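Local coordinates for DNA topoisomerase 2-associated protein PAT1 (Saccharomyces cerevisiae, PDB 5LMG) that activates mRNA decapping and represses translation, its C-terminal domain directly binding the decapping enzyme Dcp2 and the 5'-3' exonuclease Xrn1, at residues 237-242 with 290-295; 276-281 with 350-355; 282-287 with 294-299; 357-360 with 365-368. The protein carries 2 engineered substitutions. All coordinates share one frame; numbering follows the deposited sequence.

Contact 1: 237-242 with 290-295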
loop_
_atom_site.group_PDB
_atom_site.type_symbol
_atom_site.label_atom_id
_atom_site.label_comp_id
_atom_site.label_asym_id
_atom_site.label_seq_id
_atom_site.Cartn_x
_atom_site.Cartn_y
_atom_site.Cartn_z
ATOM N N GLU A 237 -21.485 -0.454 -6.455
ATOM C CA GLU A 237 -22.044 0.025 -5.188
ATOM C C GLU A 237 -20.950 0.168 -4.093
ATOM O O GLU A 237 -20.901 1.194 -3.408
ATOM C CB GLU A 237 -23.195 -0.898 -4.697
ATOM C CG GLU A 237 -24.394 -0.988 -5.630
ATOM C CD GLU A 237 -24.999 0.336 -6.065
ATOM O OE1 GLU A 237 -25.269 1.190 -5.188
ATOM O OE2 GLU A 237 -25.179 0.528 -7.290
ATOM N N ILE A 238 -20.083 -0.852 -3.941
ATOM C CA ILE A 238 -19.050 -0.869 -2.913
ATOM C C ILE A 238 -17.937 0.151 -3.234
ATOM O O ILE A 238 -17.490 0.854 -2.322
ATOM C CB ILE A 238 -18.550 -2.309 -2.619
ATOM C CG1 ILE A 238 -19.730 -3.126 -1.992
ATOM C CG2 ILE A 238 -17.304 -2.291 -1.696
ATOM C CD1 ILE A 238 -19.502 -4.550 -1.738
ATOM N N TYR A 239 -17.551 0.281 -4.526
ATOM C CA TYR A 239 -16.574 1.284 -4.980
ATOM C C TYR A 239 -17.082 2.683 -4.566
ATOM O O TYR A 239 -16.310 3.477 -4.024
ATOM C CB TYR A 239 -16.372 1.230 -6.519
ATOM C CG TYR A 239 -15.524 2.373 -7.047
ATOM C CD1 TYR A 239 -16.099 3.602 -7.382
ATOM C CD2 TYR A 239 -14.140 2.245 -7.167
ATOM C CE1 TYR A 239 -15.319 4.676 -7.813
ATOM C CE2 TYR A 239 -13.349 3.315 -7.600
ATOM C CZ TYR A 239 -13.944 4.525 -7.931
ATOM O OH TYR A 239 -13.183 5.590 -8.357
ATOM N N ASP A 240 -18.384 2.970 -4.825
ATOM C CA ASP A 240 -18.994 4.248 -4.488
ATOM C C ASP A 240 -18.990 4.535 -2.987
ATOM O O ASP A 240 -18.791 5.691 -2.608
ATOM C CB ASP A 240 -20.394 4.391 -5.091
ATOM C CG ASP A 240 -20.824 5.840 -5.181
ATOM O OD1 ASP A 240 -20.158 6.617 -5.922
ATOM O OD2 ASP A 240 -21.776 6.222 -4.460
ATOM N N LYS A 241 -19.180 3.498 -2.136
ATOM C CA LYS A 241 -19.113 3.646 -0.669
ATOM C C LYS A 241 -17.680 4.042 -0.251
ATOM O O LYS A 241 -17.501 4.950 0.571
ATOM C CB LYS A 241 -19.558 2.365 0.052
ATOM C CG LYS A 241 -21.066 2.117 -0.017
ATOM C CD LYS A 241 -21.443 0.768 0.593
ATOM C CE LYS A 241 -22.571 0.079 -0.162
ATOM N NZ LYS A 241 -23.868 0.795 -0.022
ATOM N N LEU A 242 -16.666 3.390 -0.853
ATOM C CA LEU A 242 -15.251 3.699 -0.641
ATOM C C LEU A 242 -14.950 5.125 -1.116
ATOM O O LEU A 242 -14.257 5.869 -0.419
ATOM C CB LEU A 242 -14.360 2.706 -1.410
ATOM C CG LEU A 242 -12.853 2.921 -1.270
ATOM C CD1 LEU A 242 -12.369 2.498 0.114
ATOM C CD2 LEU A 242 -12.103 2.170 -2.346
ATOM N N LEU A 290 -16.955 8.384 -15.179
ATOM C CA LEU A 290 -16.425 9.700 -15.554
ATOM C C LEU A 290 -16.502 10.730 -14.403
ATOM O O LEU A 290 -15.519 11.444 -14.168
ATOM C CB LEU A 290 -17.098 10.240 -16.839
ATOM C CG LEU A 290 -16.626 11.614 -17.369
ATOM C CD1 LEU A 290 -15.104 11.636 -17.609
ATOM C CD2 LEU A 290 -17.339 11.971 -18.640
ATOM N N ASN A 291 -17.647 10.781 -13.683
ATOM C CA ASN A 291 -17.854 11.727 -12.573
ATOM C C ASN A 291 -16.876 11.495 -11.407
ATOM O O ASN A 291 -16.430 12.472 -10.797
ATOM C CB ASN A 291 -19.312 11.758 -12.118
ATOM C CG ASN A 291 -20.223 12.492 -13.088
ATOM O OD1 ASN A 291 -19.775 13.281 -13.928
ATOM N ND2 ASN A 291 -21.523 12.235 -13.009
ATOM N N HIS A 292 -16.507 10.216 -11.132
ATOM C CA HIS A 292 -15.493 9.874 -10.119
ATOM C C HIS A 292 -14.134 10.402 -10.577
ATOM O O HIS A 292 -13.423 11.012 -9.791
ATOM C CB HIS A 292 -15.385 8.347 -9.912
ATOM C CG HIS A 292 -16.603 7.729 -9.312
ATOM N ND1 HIS A 292 -17.386 6.840 -10.030
ATOM C CD2 HIS A 292 -17.151 7.907 -8.086
ATOM C CE1 HIS A 292 -18.363 6.489 -9.210
ATOM N NE2 HIS A 292 -18.252 7.093 -8.027
ATOM N N GLN A 293 -13.801 10.187 -11.871
ATOM C CA GLN A 293 -12.541 10.596 -12.478
ATOM C C GLN A 293 -12.335 12.117 -12.455
ATOM O O GLN A 293 -11.218 12.574 -12.196
ATOM C CB GLN A 293 -12.398 10.014 -13.889
ATOM C CG GLN A 293 -12.207 8.489 -13.908
ATOM C CD GLN A 293 -12.201 7.908 -15.308
ATOM O OE1 GLN A 293 -12.488 8.587 -16.295
ATOM N NE2 GLN A 293 -11.871 6.625 -15.431
ATOM N N ARG A 294 -13.424 12.879 -12.698
ATOM C CA ARG A 294 -13.471 14.342 -12.684
ATOM C C ARG A 294 -13.054 14.858 -11.312
ATOM O O ARG A 294 -12.231 15.767 -11.236
ATOM C CB ARG A 294 -14.877 14.847 -13.019
ATOM C CG ARG A 294 -15.247 14.753 -14.506
ATOM C CD ARG A 294 -16.691 15.171 -14.713
ATOM N NE ARG A 294 -16.832 16.619 -14.868
ATOM C CZ ARG A 294 -17.194 17.460 -13.903
ATOM N NH1 ARG A 294 -17.460 17.009 -12.684
ATOM N NH2 ARG A 294 -17.314 18.756 -14.156
ATOM N N ILE A 295 -13.619 14.256 -10.238
ATOM C CA ILE A 295 -13.324 14.594 -8.847
ATOM C C ILE A 295 -11.857 14.251 -8.527
ATOM O O ILE A 295 -11.174 15.096 -7.954
ATOM C CB ILE A 295 -14.323 13.920 -7.858
ATOM C CG1 ILE A 295 -15.756 14.493 -8.007
ATOM C CG2 ILE A 295 -13.817 14.028 -6.387
ATOM C CD1 ILE A 295 -16.847 13.584 -7.573
#
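The imidazole of H292 is held by D240 through a hydrogen bond and by Y239 through its ring. The polar part is a histidine-carboxylate bond: H292 NE2 gives its hydrogen to D240 OD1 at 2.9 Å, almost straight at 172°. The oxygen lies exactly in the imidazole plane, while the carboxylate is turned 64° away from that plane. The other ring nitrogen, H292 ND1, is bonded to the backbone N of K289, just ahead of the helix, so both ring nitrogens are engaged and the rotation of the ring is fixed. The nearby carboxylate would be expected to polarise the imidazole.

The aromatic part is a T-shaped pair. Y239 drives its edge at the face of H292, with Y239 CE1 3.6 Å from H292 CG and over the ring centre; the planes stand at 81°. The phenol runs on past the imidazole, and Y239 OH bonds to the carbonyl O of L284.

The contact thus joins helix 234-246 to the first turn of helix 290-322. F243, one turn beyond Y239, adds a second edge-to-face partner for H292, and I238 and L242 pack on helix 178-191.

Contact 2: 276-281 with 350-355. Engineered in segment 276-281: A279 (natural residue Gln).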
loop_
_atom_site.group_PDB
_atom_site.type_symbol
_atom_site.label_atom_id
_atom_site.label_comp_id
_atom_site.label_asym_id
_atom_site.label_seq_id
_atom_site.Cartn_x
_atom_site.Cartn_y
_atom_site.Cartn_z
ATOM N N TYR A 276 3.846 4.333 -5.404
ATOM C CA TYR A 276 2.709 3.685 -4.732
ATOM C C TYR A 276 1.470 4.626 -4.643
ATOM O O TYR A 276 0.347 4.131 -4.570
ATOM C CB TYR A 276 3.115 3.180 -3.327
ATOM C CG TYR A 276 3.284 4.274 -2.296
ATOM C CD1 TYR A 276 4.418 5.082 -2.288
ATOM C CD2 TYR A 276 2.313 4.497 -1.320
ATOM C CE1 TYR A 276 4.568 6.111 -1.358
ATOM C CE2 TYR A 276 2.455 5.521 -0.381
ATOM C CZ TYR A 276 3.593 6.315 -0.397
ATOM O OH TYR A 276 3.761 7.329 0.511
ATOM N N ILE A 277 1.682 5.964 -4.612
ATOM C CA ILE A 277 0.576 6.938 -4.556
ATOM C C ILE A 277 -0.117 6.977 -5.915
ATOM O O ILE A 277 -1.346 6.908 -5.975
ATOM C CB ILE A 277 1.021 8.355 -4.081
ATOM C CG1 ILE A 277 1.651 8.308 -2.670
ATOM C CG2 ILE A 277 -0.164 9.333 -4.132
ATOM C CD1 ILE A 277 2.352 9.597 -2.192
ATOM N N TRP A 278 0.686 7.096 -7.003
ATOM C CA TRP A 278 0.155 7.127 -8.371
ATOM C C TRP A 278 -0.456 5.781 -8.759
ATOM O O TRP A 278 -1.399 5.774 -9.539
ATOM C CB TRP A 278 1.212 7.611 -9.384
ATOM C CG TRP A 278 1.694 9.009 -9.107
ATOM C CD1 TRP A 278 2.882 9.364 -8.532
ATOM C CD2 TRP A 278 0.946 10.227 -9.276
ATOM N NE1 TRP A 278 2.935 10.729 -8.361
ATOM C CE2 TRP A 278 1.751 11.283 -8.791
ATOM C CE3 TRP A 278 -0.330 10.531 -9.790
ATOM C CZ2 TRP A 278 1.337 12.625 -8.836
ATOM C CZ3 TRP A 278 -0.753 11.854 -9.805
ATOM C CH2 TRP A 278 0.073 12.885 -9.331
ATOM N N ALA A 279 0.047 4.655 -8.183
ATOM C CA ALA A 279 -0.500 3.306 -8.417
ATOM C C ALA A 279 -1.889 3.209 -7.774
ATOM O O ALA A 279 -2.818 2.695 -8.399
ATOM C CB ALA A 279 0.434 2.236 -7.869
ATOM N N PHE A 280 -2.046 3.763 -6.559
ATOM C CA PHE A 280 -3.341 3.827 -5.891
ATOM C C PHE A 280 -4.334 4.662 -6.722
ATOM O O PHE A 280 -5.457 4.208 -6.941
ATOM C CB PHE A 280 -3.224 4.411 -4.465
ATOM C CG PHE A 280 -4.566 4.801 -3.870
ATOM C CD1 PHE A 280 -5.420 3.835 -3.337
ATOM C CD2 PHE A 280 -4.986 6.128 -3.869
ATOM C CE1 PHE A 280 -6.665 4.191 -2.804
ATOM C CE2 PHE A 280 -6.240 6.481 -3.361
ATOM C CZ PHE A 280 -7.071 5.511 -2.817
ATOM N N LEU A 281 -3.909 5.874 -7.178
ATOM C CA LEU A 281 -4.752 6.792 -7.957
ATOM C C LEU A 281 -5.175 6.172 -9.280
ATOM O O LEU A 281 -6.287 6.412 -9.713
ATOM C CB LEU A 281 -4.060 8.146 -8.188
ATOM C CG LEU A 281 -3.923 9.081 -6.983
ATOM C CD1 LEU A 281 -2.995 10.245 -7.304
ATOM C CD2 LEU A 281 -5.294 9.625 -6.524
ATOM N N ASN A 350 2.163 8.708 -15.839
ATOM C CA ASN A 350 1.446 8.091 -16.963
ATOM C C ASN A 350 0.671 6.829 -16.574
ATOM O O ASN A 350 -0.329 6.536 -17.212
ATOM C CB ASN A 350 2.357 7.845 -18.167
ATOM C CG ASN A 350 2.531 9.096 -18.980
ATOM O OD1 ASN A 350 1.567 9.800 -19.291
ATOM N ND2 ASN A 350 3.764 9.416 -19.331
ATOM N N LEU A 351 1.075 6.126 -15.497
ATOM C CA LEU A 351 0.330 4.975 -14.971
ATOM C C LEU A 351 -1.101 5.443 -14.612
ATOM O O LEU A 351 -2.079 4.796 -14.986
ATOM C CB LEU A 351 1.044 4.381 -13.723
ATOM C CG LEU A 351 0.336 3.233 -12.954
ATOM C CD1 LEU A 351 0.068 2.019 -13.856
ATOM C CD2 LEU A 351 1.165 2.793 -11.758
ATOM N N PHE A 352 -1.197 6.618 -13.954
ATOM C CA PHE A 352 -2.454 7.233 -13.548
ATOM C C PHE A 352 -3.203 7.839 -14.735
ATOM O O PHE A 352 -4.374 7.531 -14.907
ATOM C CB PHE A 352 -2.213 8.281 -12.443
ATOM C CG PHE A 352 -3.378 9.193 -12.114
ATOM C CD1 PHE A 352 -4.607 8.669 -11.715
ATOM C CD2 PHE A 352 -3.232 10.575 -12.151
ATOM C CE1 PHE A 352 -5.673 9.515 -11.377
ATOM C CE2 PHE A 352 -4.304 11.419 -11.825
ATOM C CZ PHE A 352 -5.509 10.883 -11.429
ATOM N N LEU A 353 -2.527 8.684 -15.544
ATOM C CA LEU A 353 -3.129 9.400 -16.672
ATOM C C LEU A 353 -3.696 8.500 -17.768
ATOM O O LEU A 353 -4.823 8.750 -18.209
ATOM C CB LEU A 353 -2.158 10.432 -17.284
ATOM C CG LEU A 353 -1.777 11.650 -16.437
ATOM C CD1 LEU A 353 -0.733 12.496 -17.171
ATOM C CD2 LEU A 353 -3.006 12.507 -16.093
ATOM N N ASN A 354 -2.916 7.474 -18.217
ATOM C CA ASN A 354 -3.313 6.533 -19.283
ATOM C C ASN A 354 -4.628 5.827 -19.016
ATOM O O ASN A 354 -5.408 5.624 -19.940
ATOM C CB ASN A 354 -2.221 5.517 -19.605
ATOM C CG ASN A 354 -0.912 6.102 -20.110
ATOM O OD1 ASN A 354 -0.779 7.284 -20.473
ATOM N ND2 ASN A 354 0.087 5.270 -20.149
ATOM N N VAL A 355 -4.874 5.481 -17.750
ATOM C CA VAL A 355 -6.086 4.831 -17.248
ATOM C C VAL A 355 -7.351 5.673 -17.608
ATOM O O VAL A 355 -8.407 5.117 -17.922
ATOM C CB VAL A 355 -5.878 4.565 -15.732
ATOM C CG1 VAL A 355 -7.147 4.753 -14.922
ATOM C CG2 VAL A 355 -5.253 3.190 -15.493
#
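F352 turns one side of its ring to helix 275-286, where L281 CB overlaps it off-centre and the benzo edge of W278 meets it further along, on the same side. Its CG is anti to the backbone N (chi1 168°), which carries the phenyl across from helix 329-355. The methylene of L281 makes a CH-pi contact: L281 CB is 4.1 Å from the centroid of the F352 ring and 3.6 Å from F352 CD1. Near the plane of the same ring, the backbone O of L281 sits at the phenyl edge, 3.5 Å from F352 CD1.

The indole of W278 meets F352 with its six-membered ring. W278 CZ3 is 3.6 Å from F352 CD2, and that carbon lies at the indole edge, near its plane. The two rings are inclined at 41°, a slanted pairing. Further round, L351 applies one methyl to the backbone and side chain of the engineered A279, L351 CD2 standing 3.8 Å from A279 CA.

No hydrogen bond crosses here. The axes of segments 276-281 and 350-355 run nearly parallel, 12° apart, and approach to 8.2 Å, with the CA atoms of W278 and F352 closest. Helix 290-322 joins the two in this mainly helical domain: I296 touches both L281 and F352, I304 packs on F352 and T307 on W278. F280 turns the other way, onto helix 201-216, while L353 of helix 329-355 packs on the strand 358-361.

Contact 3: 282-287 with 294-299. Engineered in segment 282-287: A286 (natural residue Leu). With EDO (1,2-ethanediol), chain L.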
loop_
_atom_site.group_PDB
_atom_site.type_symbol
_atom_site.label_atom_id
_atom_site.label_comp_id
_atom_site.label_asym_id
_atom_site.label_seq_id
_atom_site.Cartn_x
_atom_site.Cartn_y
_atom_site.Cartn_z
ATOM N N ALA A 282 -4.283 5.363 -9.907
ATOM C CA ALA A 282 -4.544 4.667 -11.165
ATOM C C ALA A 282 -5.625 3.606 -10.937
ATOM O O ALA A 282 -6.571 3.536 -11.723
ATOM C CB ALA A 282 -3.266 4.025 -11.694
ATOM N N SER A 283 -5.536 2.832 -9.832
ATOM C CA SER A 283 -6.549 1.806 -9.541
ATOM C C SER A 283 -7.897 2.421 -9.155
ATOM O O SER A 283 -8.940 1.903 -9.574
ATOM C CB SER A 283 -6.059 0.810 -8.495
ATOM O OG SER A 283 -5.996 1.412 -7.213
ATOM N N LEU A 284 -7.880 3.559 -8.419
ATOM C CA LEU A 284 -9.100 4.282 -8.018
ATOM C C LEU A 284 -9.810 4.826 -9.268
ATOM O O LEU A 284 -11.009 4.583 -9.432
ATOM C CB LEU A 284 -8.763 5.410 -7.008
ATOM C CG LEU A 284 -9.937 6.172 -6.342
ATOM C CD1 LEU A 284 -10.733 5.291 -5.357
ATOM C CD2 LEU A 284 -9.435 7.431 -5.655
ATOM N N ALA A 285 -9.053 5.467 -10.187
ATOM C CA ALA A 285 -9.574 6.019 -11.442
ATOM C C ALA A 285 -10.145 4.955 -12.402
ATOM O O ALA A 285 -11.208 5.181 -12.991
ATOM C CB ALA A 285 -8.503 6.841 -12.138
ATOM N N ALA A 286 -9.430 3.812 -12.553
ATOM C CA ALA A 286 -9.761 2.677 -13.428
ATOM C C ALA A 286 -11.099 2.031 -13.117
ATOM O O ALA A 286 -11.778 1.617 -14.051
ATOM C CB ALA A 286 -8.647 1.630 -13.402
ATOM N N SER A 287 -11.490 1.967 -11.822
ATOM C CA SER A 287 -12.763 1.395 -11.380
ATOM C C SER A 287 -13.884 2.448 -11.242
ATOM O O SER A 287 -15.007 2.093 -10.892
ATOM C CB SER A 287 -12.580 0.624 -10.075
ATOM O OG SER A 287 -11.930 -0.617 -10.294
ATOM N N ARG A 294 -13.424 12.879 -12.698
ATOM C CA ARG A 294 -13.471 14.342 -12.684
ATOM C C ARG A 294 -13.054 14.858 -11.312
ATOM O O ARG A 294 -12.231 15.767 -11.236
ATOM C CB ARG A 294 -14.877 14.847 -13.019
ATOM C CG ARG A 294 -15.247 14.753 -14.506
ATOM C CD ARG A 294 -16.691 15.171 -14.713
ATOM N NE ARG A 294 -16.832 16.619 -14.868
ATOM C CZ ARG A 294 -17.194 17.460 -13.903
ATOM N NH1 ARG A 294 -17.460 17.009 -12.684
ATOM N NH2 ARG A 294 -17.314 18.756 -14.156
ATOM N N ILE A 295 -13.619 14.256 -10.238
ATOM C CA ILE A 295 -13.324 14.594 -8.847
ATOM C C ILE A 295 -11.857 14.251 -8.527
ATOM O O ILE A 295 -11.174 15.096 -7.954
ATOM C CB ILE A 295 -14.323 13.920 -7.858
ATOM C CG1 ILE A 295 -15.756 14.493 -8.007
ATOM C CG2 ILE A 295 -13.817 14.028 -6.387
ATOM C CD1 ILE A 295 -16.847 13.584 -7.573
ATOM N N ILE A 296 -11.387 13.018 -8.886
ATOM C CA ILE A 296 -9.995 12.575 -8.629
ATOM C C ILE A 296 -8.971 13.566 -9.231
ATOM O O ILE A 296 -8.109 14.044 -8.484
ATOM C CB ILE A 296 -9.701 11.098 -9.035
ATOM C CG1 ILE A 296 -10.631 10.105 -8.275
ATOM C CG2 ILE A 296 -8.189 10.748 -8.806
ATOM C CD1 ILE A 296 -10.864 8.717 -9.001
ATOM N N ILE A 297 -9.089 13.874 -10.560
ATOM C CA ILE A 297 -8.248 14.815 -11.322
ATOM C C ILE A 297 -8.256 16.185 -10.646
ATOM O O ILE A 297 -7.195 16.786 -10.476
ATOM C CB ILE A 297 -8.694 14.920 -12.830
ATOM C CG1 ILE A 297 -8.089 13.799 -13.691
ATOM C CG2 ILE A 297 -8.346 16.298 -13.454
ATOM C CD1 ILE A 297 -6.603 14.055 -14.203
ATOM N N ASP A 298 -9.461 16.680 -10.266
ATOM C CA ASP A 298 -9.587 17.979 -9.618
ATOM C C ASP A 298 -8.813 18.013 -8.282
ATOM O O ASP A 298 -8.087 18.968 -8.016
ATOM C CB ASP A 298 -11.077 18.338 -9.404
ATOM C CG ASP A 298 -11.241 19.685 -8.764
ATOM O OD1 ASP A 298 -10.788 20.682 -9.362
ATOM O OD2 ASP A 298 -11.700 19.735 -7.608
ATOM N N GLU A 299 -8.976 16.964 -7.460
ATOM C CA GLU A 299 -8.379 16.889 -6.130
ATOM C C GLU A 299 -6.853 16.765 -6.142
ATOM O O GLU A 299 -6.209 17.249 -5.213
ATOM C CB GLU A 299 -9.033 15.785 -5.276
ATOM C CG GLU A 299 -10.420 16.191 -4.774
ATOM C CD GLU A 299 -11.012 15.380 -3.633
ATOM O OE1 GLU A 299 -10.289 15.094 -2.648
ATOM O OE2 GLU A 299 -12.228 15.093 -3.694
HETATM C C1 EDO L . -19.462 2.971 -9.699
HETATM O O1 EDO L . -19.553 3.511 -8.398
HETATM C C2 EDO L . -18.013 3.103 -10.207
HETATM O O2 EDO L . -17.750 2.131 -11.190
#
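I296 holds CG1 anti to its carbonyl carbon (chi1 -59°) and extends the chain to CD1 (chi2 155°), sending this delta methyl from helix 290-322 to helix 275-286. L284 answers with CG anti to the backbone N (chi1 -173°), which turns its branched end to the incoming methyl. The two side chains meet at a slant, with I296 CD1 3.8 Å from L284 CG and 3.9 Å from L284 CD2; the latter methyl also touches I296 CG1. The same delta methyl reaches the backbone of the next residue, I296 CD1 lying 3.9 Å from A285 CA, while the small A285 CB is a looser neighbour of I296 CD1 at 4.4 Å.

This is the apolar inside of an alpha-hairpin, two successive helices joined by a short turn, an arrangement consistent with the helical-repeat (TPR) clan in which the family is placed. All three touching residues are buried, and F352 of helix 329-355 and F243 of helix 234-246 also pack on I296. The backbone O of A285 accepts a bond from Q293 NE2, so this carbonyl beside the hydrophobic contact has a polar partner.

At the end of helix 275-286, the hydroxyl O2 of a 1,2-ethanediol, probably from the crystallisation liquor, donates to the carbonyl O of S287 at 2.8 Å; the molecule also bonds N236 O.

Contact 4: 357-360 with 365-368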
loop_
_atom_site.group_PDB
_atom_site.type_symbol
_atom_site.label_atom_id
_atom_site.label_comp_id
_atom_site.label_asym_id
_atom_site.label_seq_id
_atom_site.Cartn_x
_atom_site.Cartn_y
_atom_site.Cartn_z
ATOM N N GLY A 357 -7.330 7.724 -20.269
ATOM C CA GLY A 357 -7.133 8.047 -21.680
ATOM C C GLY A 357 -6.350 9.323 -21.931
ATOM O O GLY A 357 -6.504 9.949 -22.984
ATOM N N LEU A 358 -5.499 9.712 -20.965
ATOM C CA LEU A 358 -4.658 10.910 -21.038
ATOM C C LEU A 358 -3.187 10.526 -21.006
ATOM O O LEU A 358 -2.864 9.426 -20.570
ATOM C CB LEU A 358 -4.989 11.903 -19.899
ATOM C CG LEU A 358 -6.438 12.435 -19.847
ATOM C CD1 LEU A 358 -6.647 13.277 -18.623
ATOM C CD2 LEU A 358 -6.798 13.231 -21.107
ATOM N N VAL A 359 -2.293 11.420 -21.470
ATOM C CA VAL A 359 -0.849 11.151 -21.493
ATOM C C VAL A 359 -0.022 12.437 -21.325
ATOM O O VAL A 359 -0.384 13.475 -21.880
ATOM C CB VAL A 359 -0.422 10.316 -22.753
ATOM C CG1 VAL A 359 -0.647 11.076 -24.062
ATOM C CG2 VAL A 359 1.018 9.808 -22.653
ATOM N N TYR A 360 1.083 12.353 -20.552
ATOM C CA TYR A 360 2.043 13.438 -20.405
ATOM C C TYR A 360 3.187 13.117 -21.375
ATOM O O TYR A 360 3.915 12.135 -21.183
ATOM C CB TYR A 360 2.555 13.619 -18.962
ATOM C CG TYR A 360 3.580 14.733 -18.868
ATOM C CD1 TYR A 360 3.221 16.060 -19.087
ATOM C CD2 TYR A 360 4.926 14.451 -18.654
ATOM C CE1 TYR A 360 4.168 17.082 -19.064
ATOM C CE2 TYR A 360 5.881 15.468 -18.614
ATOM C CZ TYR A 360 5.498 16.783 -18.823
ATOM O OH TYR A 360 6.435 17.789 -18.800
ATOM N N ILE A 365 0.067 17.607 -21.203
ATOM C CA ILE A 365 -0.920 16.544 -20.979
ATOM C C ILE A 365 -1.909 16.619 -22.149
ATOM O O ILE A 365 -2.514 17.663 -22.379
ATOM C CB ILE A 365 -1.667 16.599 -19.613
ATOM C CG1 ILE A 365 -0.702 16.592 -18.409
ATOM C CG2 ILE A 365 -2.697 15.452 -19.500
ATOM C CD1 ILE A 365 -1.343 17.242 -17.168
ATOM N N SER A 366 -2.069 15.518 -22.880
ATOM C CA SER A 366 -2.965 15.462 -24.033
ATOM C C SER A 366 -3.756 14.154 -24.047
ATOM O O SER A 366 -3.507 13.273 -23.220
ATOM C CB SER A 366 -2.157 15.612 -25.320
ATOM O OG SER A 366 -1.196 14.576 -25.441
ATOM N N GLU A 367 -4.709 14.031 -24.986
ATOM C CA GLU A 367 -5.522 12.830 -25.150
ATOM C C GLU A 367 -4.709 11.727 -25.823
ATOM O O GLU A 367 -4.021 11.965 -26.820
ATOM C CB GLU A 367 -6.792 13.114 -25.962
ATOM C CG GLU A 367 -7.758 14.082 -25.306
ATOM C CD GLU A 367 -8.869 14.531 -26.235
ATOM O OE1 GLU A 367 -9.908 13.835 -26.292
ATOM O OE2 GLU A 367 -8.685 15.556 -26.932
ATOM N N LEU A 368 -4.784 10.528 -25.250
ATOM C CA LEU A 368 -4.128 9.318 -25.729
ATOM C C LEU A 368 -5.007 8.722 -26.855
ATOM O O LEU A 368 -6.242 8.795 -26.772
ATOM C CB LEU A 368 -4.020 8.358 -24.527
ATOM C CG LEU A 368 -3.165 7.101 -24.612
ATOM C CD1 LEU A 368 -1.686 7.428 -24.746
ATOM C CD2 LEU A 368 -3.369 6.257 -23.373
#
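L368 and V359 set their side chains at about a right angle, the methyl L368 CD1 ending 3.7 Å from V359 CB. V359 points to the sheet face that it shares with S366. With CG1 in the crowded position between backbone N and carbonyl carbon (chi1 65°), V359 meets the hydroxyl of S366, V359 CG1 to S366 OG being 3.8 Å. The opposite face carries Y360 and I365, which also cross at roughly 90°: I365 CG1 comes to the edge of the phenol ring, near its plane, 4.0 Å from Y360 CD1. I365 also packs on an apolar side chain of the bound peptide. The polar end of the tyrosine lies elsewhere, its OH bonding E312 OE2 of helix 290-322.

Between these two layers of side chains, the antiparallel hairpin is laced at its hydrogen-bonded pair, V359 with S366. V359 N gives to S366 O and S366 N to V359 O, both 2.8 Å. A third bond prolongs the ladder beyond the strand: L368 N reaches G357 O at 2.9 Å, the N-H lying above the carbonyl plane. G357 has positive phi (73°) and is the C' residue of the Schellman motif that ends helix 329-355, so the hairpin starts straight from the helix end.

The three backbone hydrogen bonds thus set the register, while the cross-strand side-chain contacts are mainly apolar and carry no directional bond of their own.

Contacts 1 and 3 both use helix 290-322, share R294 and I295, and have centres about 8 Å apart; Y239 CD2 packs 3.7 Å from S287 CB between them. Contact 2 encloses contact 3 along the chain, its centre about 9 Å away, and V355 CG1 packs 3.7 Å from A285 CB. Contact 4 follows contact 2 directly: N350 OD1 lies 2.9 Å from Y360 N, while the centres are about 13 Å apart. The bound Dcp2 peptide touches residues in the segments of contacts 1, 3 and 4, with R294 in a salt bridge to one of its acidic side chains, so helix 290-322 and the hairpin both contribute to its binding surface.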